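Local atomic coordinates of Sodium/calcium exchanger membrane region domain-containing protein (Archaeoglobus fulgidus, PDB entry 4KPP), a protein that probably carries calcium ions across the membrane in exchange for protons, as a member of the sodium/calcium exchanger family. Residues P77-D82 with W286-G291; A100-T105 with L244-I249; G106-L111 with S280-Q285. All blocks are in the same frame, centred on the assembly; numbering follows the deposited sequence.

Contact 1 (P77-D82 with W286-G291); sequences PEYAVD and WTLLIG
Leu289 lies over one face of the Tyr79 ring, its CG 4.0 Å from the ring centroid and 15° off the normal, a CH-pi contact displaced toward the rim. Its methyl groups pass on to the acidic side chains of the helix that carries Tyr79: CD1 comes to 3.7 Å from OE1 of Glu78, and CD2 to 3.6 Å from OD2 of Asp82. Leu288 meets the phenol differently, running about perpendicular to it, with CD2 3.7 Å from CE2 of Tyr79. Helices 76-91 and 288-299 each follow a short break behind another helix, a construction consistent with the discontinuous transmembrane helices of sodium/calcium exchangers, and the contact joins the two resumed parts. Tyr79 reaches across because CG turns anti to its carbonyl carbon (chi1 -78°). Its OH rests 3.5 Å from Leu289 N at an angle too poor for a hydrogen bond and is bonded instead to OD1 of Asn284, just before the break. Thr287 holds the N-cap position of helix 288-299, but its OG1 turns back to the carbonyl of Val283, tying the new helix to the one before it.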
loop_
_atom_site.group_PDB
_atom_site.type_symbol
_atom_site.label_atom_id
_atom_site.label_comp_id
_atom_site.label_asym_id
_atom_site.label_seq_id
_atom_site.Cartn_x
_atom_site.Cartn_y
_atom_site.Cartn_z
ATOM N N PRO A 77 -6.189 4.907 2.857
ATOM C CA PRO A 77 -6.149 4.865 4.323
ATOM C C PRO A 77 -4.732 4.757 4.889
ATOM O O PRO A 77 -4.465 5.283 5.969
ATOM C CB PRO A 77 -6.938 3.598 4.650
ATOM C CG PRO A 77 -7.906 3.473 3.543
ATOM C CD PRO A 77 -7.189 3.962 2.321
ATOM N N GLU A 78 -3.836 4.094 4.170
ATOM C CA GLU A 78 -2.462 3.981 4.637
ATOM C C GLU A 78 -1.759 5.336 4.601
ATOM O O GLU A 78 -1.013 5.684 5.518
ATOM C CB GLU A 78 -1.680 2.946 3.825
ATOM C CG GLU A 78 -0.172 2.985 4.059
ATOM C CD GLU A 78 0.219 2.815 5.526
ATOM O OE1 GLU A 78 1.306 3.299 5.912
ATOM O OE2 GLU A 78 -0.546 2.192 6.292
ATOM N N TYR A 79 -2.001 6.099 3.540
ATOM C CA TYR A 79 -1.418 7.429 3.427
ATOM C C TYR A 79 -1.967 8.363 4.495
ATOM O O TYR A 79 -1.244 9.207 5.023
ATOM C CB TYR A 79 -1.648 8.012 2.029
ATOM C CG TYR A 79 -0.705 7.451 0.993
ATOM C CD1 TYR A 79 -0.883 6.170 0.489
ATOM C CD2 TYR A 79 0.369 8.199 0.527
ATOM C CE1 TYR A 79 -0.019 5.649 -0.451
ATOM C CE2 TYR A 79 1.237 7.688 -0.415
ATOM C CZ TYR A 79 1.038 6.412 -0.902
ATOM O OH TYR A 79 1.899 5.893 -1.839
ATOM N N ALA A 80 -3.245 8.200 4.819
ATOM C CA ALA A 80 -3.896 9.067 5.793
ATOM C C ALA A 80 -3.448 8.761 7.218
ATOM O O ALA A 80 -3.198 9.673 8.003
ATOM C CB ALA A 80 -5.404 8.962 5.671
ATOM N N VAL A 81 -3.349 7.475 7.546
ATOM C CA VAL A 81 -2.887 7.056 8.866
ATOM C C VAL A 81 -1.406 7.372 9.064
ATOM O O VAL A 81 -1.014 7.936 10.087
ATOM C CB VAL A 81 -3.135 5.549 9.110
ATOM C CG1 VAL A 81 -2.441 5.088 10.389
ATOM C CG2 VAL A 81 -4.628 5.256 9.171
ATOM N N ASP A 82 -0.583 7.018 8.082
ATOM C CA ASP A 82 0.844 7.298 8.173
ATOM C C ASP A 82 1.085 8.801 8.105
ATOM O O ASP A 82 1.996 9.325 8.746
ATOM C CB ASP A 82 1.608 6.596 7.053
ATOM C CG ASP A 82 3.072 6.391 7.389
ATOM O OD1 ASP A 82 3.512 6.852 8.467
ATOM O OD2 ASP A 82 3.786 5.774 6.571
ATOM N N TRP A 286 6.387 2.348 -1.571
ATOM C CA TRP A 286 7.835 2.285 -1.428
ATOM C C TRP A 286 8.487 3.468 -2.143
ATOM O O TRP A 286 9.706 3.525 -2.286
ATOM C CB TRP A 286 8.351 0.947 -1.966
ATOM C CG TRP A 286 9.763 0.588 -1.597
ATOM C CD1 TRP A 286 10.729 0.117 -2.440
ATOM C CD2 TRP A 286 10.366 0.654 -0.295
ATOM N NE1 TRP A 286 11.892 -0.110 -1.749
ATOM C CE2 TRP A 286 11.699 0.212 -0.432
ATOM C CE3 TRP A 286 9.914 1.046 0.970
ATOM C CZ2 TRP A 286 12.579 0.151 0.646
ATOM C CZ3 TRP A 286 10.792 0.985 2.037
ATOM C CH2 TRP A 286 12.109 0.540 1.869
ATOM N N THR A 287 7.657 4.412 -2.582
ATOM C CA THR A 287 8.131 5.641 -3.220
ATOM C C THR A 287 7.382 6.869 -2.701
ATOM O O THR A 287 7.901 7.615 -1.871
ATOM C CB THR A 287 8.013 5.588 -4.766
ATOM O OG1 THR A 287 6.671 5.249 -5.144
ATOM C CG2 THR A 287 8.982 4.562 -5.351
ATOM N N LEU A 288 6.160 7.064 -3.195
ATOM C CA LEU A 288 5.336 8.212 -2.821
ATOM C C LEU A 288 5.101 8.315 -1.312
ATOM O O LEU A 288 5.114 9.411 -0.749
ATOM C CB LEU A 288 3.991 8.174 -3.557
ATOM C CG LEU A 288 3.056 9.361 -3.303
ATOM C CD1 LEU A 288 3.611 10.646 -3.912
ATOM C CD2 LEU A 288 1.654 9.077 -3.821
ATOM N N LEU A 289 4.890 7.170 -0.666
ATOM C CA LEU A 289 4.617 7.134 0.765
ATOM C C LEU A 289 5.792 7.682 1.570
ATOM O O LEU A 289 5.603 8.471 2.495
ATOM C CB LEU A 289 4.313 5.705 1.215
ATOM C CG LEU A 289 3.196 5.500 2.246
ATOM C CD1 LEU A 289 3.451 4.249 3.082
ATOM C CD2 LEU A 289 2.989 6.716 3.142
ATOM N N ILE A 290 6.999 7.254 1.219
ATOM C CA ILE A 290 8.193 7.706 1.922
ATOM C C ILE A 290 8.361 9.213 1.767
ATOM O O ILE A 290 8.624 9.919 2.737
ATOM C CB ILE A 290 9.460 6.997 1.417
ATOM C CG1 ILE A 290 9.217 5.491 1.300
ATOM C CG2 ILE A 290 10.639 7.298 2.338
ATOM C CD1 ILE A 290 10.420 4.706 0.819
ATOM N N GLY A 291 8.199 9.698 0.540
ATOM C CA GLY A 291 8.262 11.120 0.275
ATOM C C GLY A 291 7.204 11.887 1.043
ATOM O O GLY A 291 7.470 12.964 1.577
#

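Contact 2 (A100-T105 with L244-I249); sequences ATANMT and LAVQWI
Two transmembrane helices running nearly in the same direction come closest at Asn103 and Gln247, in the buried interior of the exchanger. The short segments 100-105 and 244-249 approach to 7.5 Å between axes, with a crossing angle of -27°, and the CA atoms of Asn103 and Gln247 are 4.5 Å apart. Such closeness suits the small Ala102, whose CB touches CG1 of Val246 at 4.2 Å. A hydrogen bond runs from ND2 of Asn103 to the backbone oxygen of Val246 (2.8 Å). The donor lies in the carbonyl plane, with a C=O...N angle of 158°, while the acceptor is tilted out of the asparagine amide plane. CG of Asn103, trans to the backbone nitrogen (chi1 -177°), carries the amide beside the second helix, and its CB packs 3.8 Å from CG1 of Val246. Helix 242-267 widens into a pi-type turn over 245-249, a local irregularity shortly before Pro251, which itself touches Asn103. Thus the contact brings an irregular part of the second family region against helix 96-127 of the first. In the other direction Gln247 lays its aliphatic stem along the first helix, CG only 3.2 Å from the carbonyl oxygen of Ala102. The same CG also covers the centre of one face of the Trp248 ring, 3.7 Å above its plane. Helix 311-331 packs on Thr101 and Thr105, and Phe85 of helix 76-91 touches both Asn103 and Val246.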
loop_
_atom_site.group_PDB
_atom_site.type_symbol
_atom_site.label_atom_id
_atom_site.label_comp_id
_atom_site.label_asym_id
_atom_site.label_seq_id
_atom_site.Cartn_x
_atom_site.Cartn_y
_atom_site.Cartn_z
ATOM N N ALA A 100 6.013 7.217 12.480
ATOM C CA ALA A 100 5.852 7.518 11.063
ATOM C C ALA A 100 6.611 6.521 10.202
ATOM O O ALA A 100 6.097 6.040 9.190
ATOM C CB ALA A 100 6.312 8.941 10.760
ATOM N N THR A 101 7.831 6.200 10.614
ATOM C CA THR A 101 8.661 5.275 9.852
ATOM C C THR A 101 8.276 3.823 10.123
ATOM O O THR A 101 8.271 2.995 9.213
ATOM C CB THR A 101 10.155 5.488 10.132
ATOM O OG1 THR A 101 10.479 6.870 9.936
ATOM C CG2 THR A 101 10.991 4.635 9.190
ATOM N N ALA A 102 7.942 3.526 11.375
ATOM C CA ALA A 102 7.504 2.186 11.757
ATOM C C ALA A 102 6.228 1.780 11.022
ATOM O O ALA A 102 6.094 0.640 10.588
ATOM C CB ALA A 102 7.305 2.095 13.266
ATOM N N ASN A 103 5.292 2.716 10.890
ATOM C CA ASN A 103 4.037 2.448 10.191
ATOM C C ASN A 103 4.258 2.226 8.698
ATOM O O ASN A 103 3.625 1.368 8.080
ATOM C CB ASN A 103 3.041 3.588 10.420
ATOM C CG ASN A 103 1.694 3.324 9.775
ATOM O OD1 ASN A 103 1.433 3.762 8.654
ATOM N ND2 ASN A 103 0.829 2.605 10.484
ATOM N N MET A 104 5.170 3.004 8.129
ATOM C CA MET A 104 5.500 2.910 6.714
ATOM C C MET A 104 6.172 1.578 6.385
ATOM O O MET A 104 5.839 0.926 5.394
ATOM C CB MET A 104 6.422 4.064 6.328
ATOM C CG MET A 104 6.633 4.232 4.839
ATOM S SD MET A 104 8.382 4.188 4.417
ATOM C CE MET A 104 8.673 2.440 4.420
ATOM N N THR A 105 7.135 1.188 7.213
ATOM C CA THR A 105 7.856 -0.062 7.007
ATOM C C THR A 105 6.936 -1.251 7.261
ATOM O O THR A 105 7.014 -2.274 6.573
ATOM C CB THR A 105 9.099 -0.158 7.913
ATOM O OG1 THR A 105 8.720 0.081 9.274
ATOM C CG2 THR A 105 10.148 0.870 7.494
ATOM N N LEU A 244 4.024 -2.335 18.076
ATOM C CA LEU A 244 3.335 -3.447 17.440
ATOM C C LEU A 244 2.014 -2.984 16.825
ATOM O O LEU A 244 1.620 -3.446 15.753
ATOM C CB LEU A 244 3.099 -4.575 18.443
ATOM C CG LEU A 244 4.350 -5.164 19.107
ATOM C CD1 LEU A 244 3.968 -6.247 20.105
ATOM C CD2 LEU A 244 5.332 -5.707 18.070
ATOM N N ALA A 245 1.339 -2.064 17.506
ATOM C CA ALA A 245 0.079 -1.516 17.015
ATOM C C ALA A 245 0.316 -0.615 15.803
ATOM O O ALA A 245 -0.356 -0.741 14.783
ATOM C CB ALA A 245 -0.633 -0.747 18.124
ATOM N N VAL A 246 1.282 0.287 15.929
ATOM C CA VAL A 246 1.637 1.220 14.863
ATOM C C VAL A 246 2.142 0.503 13.611
ATOM O O VAL A 246 1.793 0.867 12.487
ATOM C CB VAL A 246 2.713 2.225 15.344
ATOM C CG1 VAL A 246 3.292 3.011 14.172
ATOM C CG2 VAL A 246 2.131 3.162 16.387
ATOM N N GLN A 247 2.945 -0.534 13.815
ATOM C CA GLN A 247 3.612 -1.208 12.708
ATOM C C GLN A 247 2.785 -2.329 12.089
ATOM O O GLN A 247 2.833 -2.543 10.877
ATOM C CB GLN A 247 4.963 -1.753 13.168
ATOM C CG GLN A 247 5.877 -2.198 12.051
ATOM C CD GLN A 247 7.306 -2.395 12.519
ATOM O OE1 GLN A 247 8.251 -2.091 11.794
ATOM N NE2 GLN A 247 7.470 -2.908 13.732
ATOM N N TRP A 248 2.023 -3.047 12.911
ATOM C CA TRP A 248 1.341 -4.243 12.421
ATOM C C TRP A 248 -0.183 -4.156 12.392
ATOM O O TRP A 248 -0.812 -4.602 11.431
ATOM C CB TRP A 248 1.796 -5.482 13.198
ATOM C CG TRP A 248 3.285 -5.653 13.212
ATOM C CD1 TRP A 248 4.091 -5.718 14.310
ATOM C CD2 TRP A 248 4.151 -5.763 12.073
ATOM N NE1 TRP A 248 5.399 -5.871 13.929
ATOM C CE2 TRP A 248 5.464 -5.902 12.561
ATOM C CE3 TRP A 248 3.943 -5.765 10.690
ATOM C CZ2 TRP A 248 6.566 -6.039 11.716
ATOM C CZ3 TRP A 248 5.040 -5.902 9.852
ATOM C CH2 TRP A 248 6.333 -6.038 10.367
ATOM N N ILE A 249 -0.777 -3.589 13.435
ATOM C CA ILE A 249 -2.233 -3.522 13.506
ATOM C C ILE A 249 -2.803 -2.430 12.606
ATOM O O ILE A 249 -3.739 -2.674 11.848
ATOM C CB ILE A 249 -2.737 -3.335 14.949
ATOM C CG1 ILE A 249 -2.266 -4.496 15.826
ATOM C CG2 ILE A 249 -4.255 -3.253 14.977
ATOM C CD1 ILE A 249 -2.737 -4.402 17.261
#

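Contact 3 (G106-L111 with S280-Q285); sequences GANRLL and SSKVNQ
Asn108 is gripped at both ends of its amide by the facing helix, and this part of the contact is the tight one. Its OD1 takes a hydrogen bond from NZ of Lys282 at 2.9 Å, with the ammonium tilted somewhat from the carbonyl plane. Its ND2 gives one to the backbone oxygen of Gln285 (3.1 Å), a nearly straight bond at 164°. The acceptor lies in the asparagine amide plane, yet the donor stands above the plane of the Gln285 carbonyl, 65° out of it. With CG beside its own backbone nitrogen (chi1 -83°), the side chain also folds back far enough for ND2 to bond to O of Met104, one turn earlier. Lys282 comes in across Asn108 at about a right angle, its chain bent at chi2 and then extended, and NZ has a second partner in OG of Ser324.

Away from these bonds van der Waals touches take over. The segments run nearly antiparallel with their axes a loose 10.0 Å apart, so the side chains of 106-111 bridge the gap, partly to backbone atoms of 280-285. Leu111 reaches over with one methyl, CD1, which nears Lys282 N at 3.5 Å and NE2 of Gln285 at 3.6 Å; Ala107 CB meets OE1 of Gln285 at 3.6 Å. This side does not open to solvent, for every touching residue is buried. NE2 of Gln285 is held by OG of Ser281 at 2.8 Å and by OE2 of Glu255, while Ser281 OG bonds in turn to Glu258. The chemistry is consistent with a polar interior: buried Lys282 gives a hydrogen bond to Asn108 and is also bonded to Ser324, which would probably help to offset the cost of burying its amine, and the bond to Gln285 O probably helps to hold the end of helix 271-285.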
loop_
_atom_site.group_PDB
_atom_site.type_symbol
_atom_site.label_atom_id
_atom_site.label_comp_id
_atom_site.label_asym_id
_atom_site.label_seq_id
_atom_site.Cartn_x
_atom_site.Cartn_y
_atom_site.Cartn_z
ATOM N N GLY A 106 6.056 -1.106 8.246
ATOM C CA GLY A 106 5.066 -2.126 8.530
ATOM C C GLY A 106 4.159 -2.356 7.338
ATOM O O GLY A 106 3.913 -3.498 6.943
ATOM N N ALA A 107 3.673 -1.264 6.757
ATOM C CA ALA A 107 2.790 -1.342 5.599
ATOM C C ALA A 107 3.462 -2.077 4.443
ATOM O O ALA A 107 2.876 -2.989 3.860
ATOM C CB ALA A 107 2.342 0.050 5.171
ATOM N N ASN A 108 4.697 -1.686 4.133
ATOM C CA ASN A 108 5.457 -2.299 3.046
ATOM C C ASN A 108 5.715 -3.785 3.242
ATOM O O ASN A 108 5.483 -4.582 2.337
ATOM C CB ASN A 108 6.792 -1.578 2.840
ATOM C CG ASN A 108 6.656 -0.340 1.984
ATOM O OD1 ASN A 108 6.822 -0.392 0.767
ATOM N ND2 ASN A 108 6.345 0.781 2.616
ATOM N N ARG A 109 6.203 -4.153 4.421
ATOM C CA ARG A 109 6.571 -5.539 4.685
ATOM C C ARG A 109 5.356 -6.456 4.795
ATOM O O ARG A 109 5.402 -7.614 4.373
ATOM C CB ARG A 109 7.464 -5.643 5.926
ATOM C CG ARG A 109 8.781 -4.887 5.787
ATOM C CD ARG A 109 9.934 -5.611 6.475
ATOM N NE ARG A 109 9.715 -5.763 7.911
ATOM C CZ ARG A 109 10.035 -4.845 8.817
ATOM N NH1 ARG A 109 10.585 -3.701 8.439
ATOM N NH2 ARG A 109 9.800 -5.071 10.101
ATOM N N LEU A 110 4.269 -5.929 5.346
ATOM C CA LEU A 110 3.024 -6.679 5.454
ATOM C C LEU A 110 2.454 -6.955 4.071
ATOM O O LEU A 110 1.892 -8.019 3.818
ATOM C CB LEU A 110 2.001 -5.898 6.278
ATOM C CG LEU A 110 0.669 -6.589 6.566
ATOM C CD1 LEU A 110 0.742 -7.380 7.867
ATOM C CD2 LEU A 110 -0.470 -5.578 6.595
ATOM N N LEU A 111 2.609 -5.983 3.179
ATOM C CA LEU A 111 2.076 -6.080 1.828
ATOM C C LEU A 111 2.719 -7.244 1.079
ATOM O O LEU A 111 2.044 -8.011 0.399
ATOM C CB LEU A 111 2.347 -4.781 1.077
ATOM C CG LEU A 111 1.349 -4.262 0.045
ATOM C CD1 LEU A 111 2.109 -3.507 -1.034
ATOM C CD2 LEU A 111 0.469 -5.356 -0.559
ATOM N N SER A 280 2.043 -2.892 -8.019
ATOM C CA SER A 280 2.007 -1.444 -8.207
ATOM C C SER A 280 1.755 -0.709 -6.892
ATOM O O SER A 280 2.267 0.387 -6.680
ATOM C CB SER A 280 0.943 -1.055 -9.239
ATOM O OG SER A 280 0.874 0.354 -9.386
ATOM N N SER A 281 0.960 -1.313 -6.016
ATOM C CA SER A 281 0.702 -0.739 -4.700
ATOM C C SER A 281 1.980 -0.730 -3.873
ATOM O O SER A 281 2.220 0.197 -3.092
ATOM C CB SER A 281 -0.388 -1.522 -3.968
ATOM O OG SER A 281 -0.586 -1.014 -2.662
ATOM N N LYS A 282 2.792 -1.771 -4.041
ATOM C CA LYS A 282 4.114 -1.805 -3.426
ATOM C C LYS A 282 4.950 -0.646 -3.947
ATOM O O LYS A 282 5.665 -0.009 -3.185
ATOM C CB LYS A 282 4.812 -3.146 -3.682
ATOM C CG LYS A 282 6.316 -3.161 -3.395
ATOM C CD LYS A 282 6.645 -2.864 -1.935
ATOM C CE LYS A 282 8.156 -2.756 -1.744
ATOM N NZ LYS A 282 8.554 -2.391 -0.355
ATOM N N VAL A 283 4.838 -0.358 -5.240
ATOM C CA VAL A 283 5.600 0.735 -5.841
ATOM C C VAL A 283 5.310 2.080 -5.173
ATOM O O VAL A 283 6.238 2.763 -4.738
ATOM C CB VAL A 283 5.363 0.846 -7.371
ATOM C CG1 VAL A 283 6.138 2.024 -7.953
ATOM C CG2 VAL A 283 5.760 -0.443 -8.064
ATOM N N ASN A 284 4.036 2.464 -5.078
ATOM C CA ASN A 284 3.712 3.763 -4.480
ATOM C C ASN A 284 4.037 3.837 -2.988
ATOM O O ASN A 284 4.495 4.871 -2.494
ATOM C CB ASN A 284 2.267 4.214 -4.772
ATOM C CG ASN A 284 1.230 3.490 -3.932
ATOM O OD1 ASN A 284 1.099 3.737 -2.733
ATOM N ND2 ASN A 284 0.459 2.617 -4.569
ATOM N N GLN A 285 3.821 2.736 -2.276
ATOM C CA GLN A 285 4.102 2.709 -0.845
ATOM C C GLN A 285 5.604 2.715 -0.563
ATOM O O GLN A 285 6.041 3.063 0.534
ATOM C CB GLN A 285 3.409 1.521 -0.170
ATOM C CG GLN A 285 1.890 1.662 -0.151
ATOM C CD GLN A 285 1.190 0.516 0.546
ATOM O OE1 GLN A 285 1.211 0.415 1.771
ATOM N NE2 GLN A 285 0.556 -0.353 -0.234
#

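The three contacts lie close together in the interior, each pairing a part of the first exchanger family region with one of the second. The centres of contacts 1 and 3 are about 9 Å apart, those of 1 and 2 about 11 Å, and those of 2 and 3 about 12 Å. Contacts 2 and 3 use successive segments, 100-105 and 106-111, of helix 96-127. Segment 280-285 of contact 3 runs directly into 286-291 of contact 1, which spans the break between helices, and Tyr79 OH bonds back to Asn284 OD1. The observed calcium site at Ile330, Asp333, Lys335 and Glu340 is separate: the side chain of Lys282 is about 11 Å from that of Ile330.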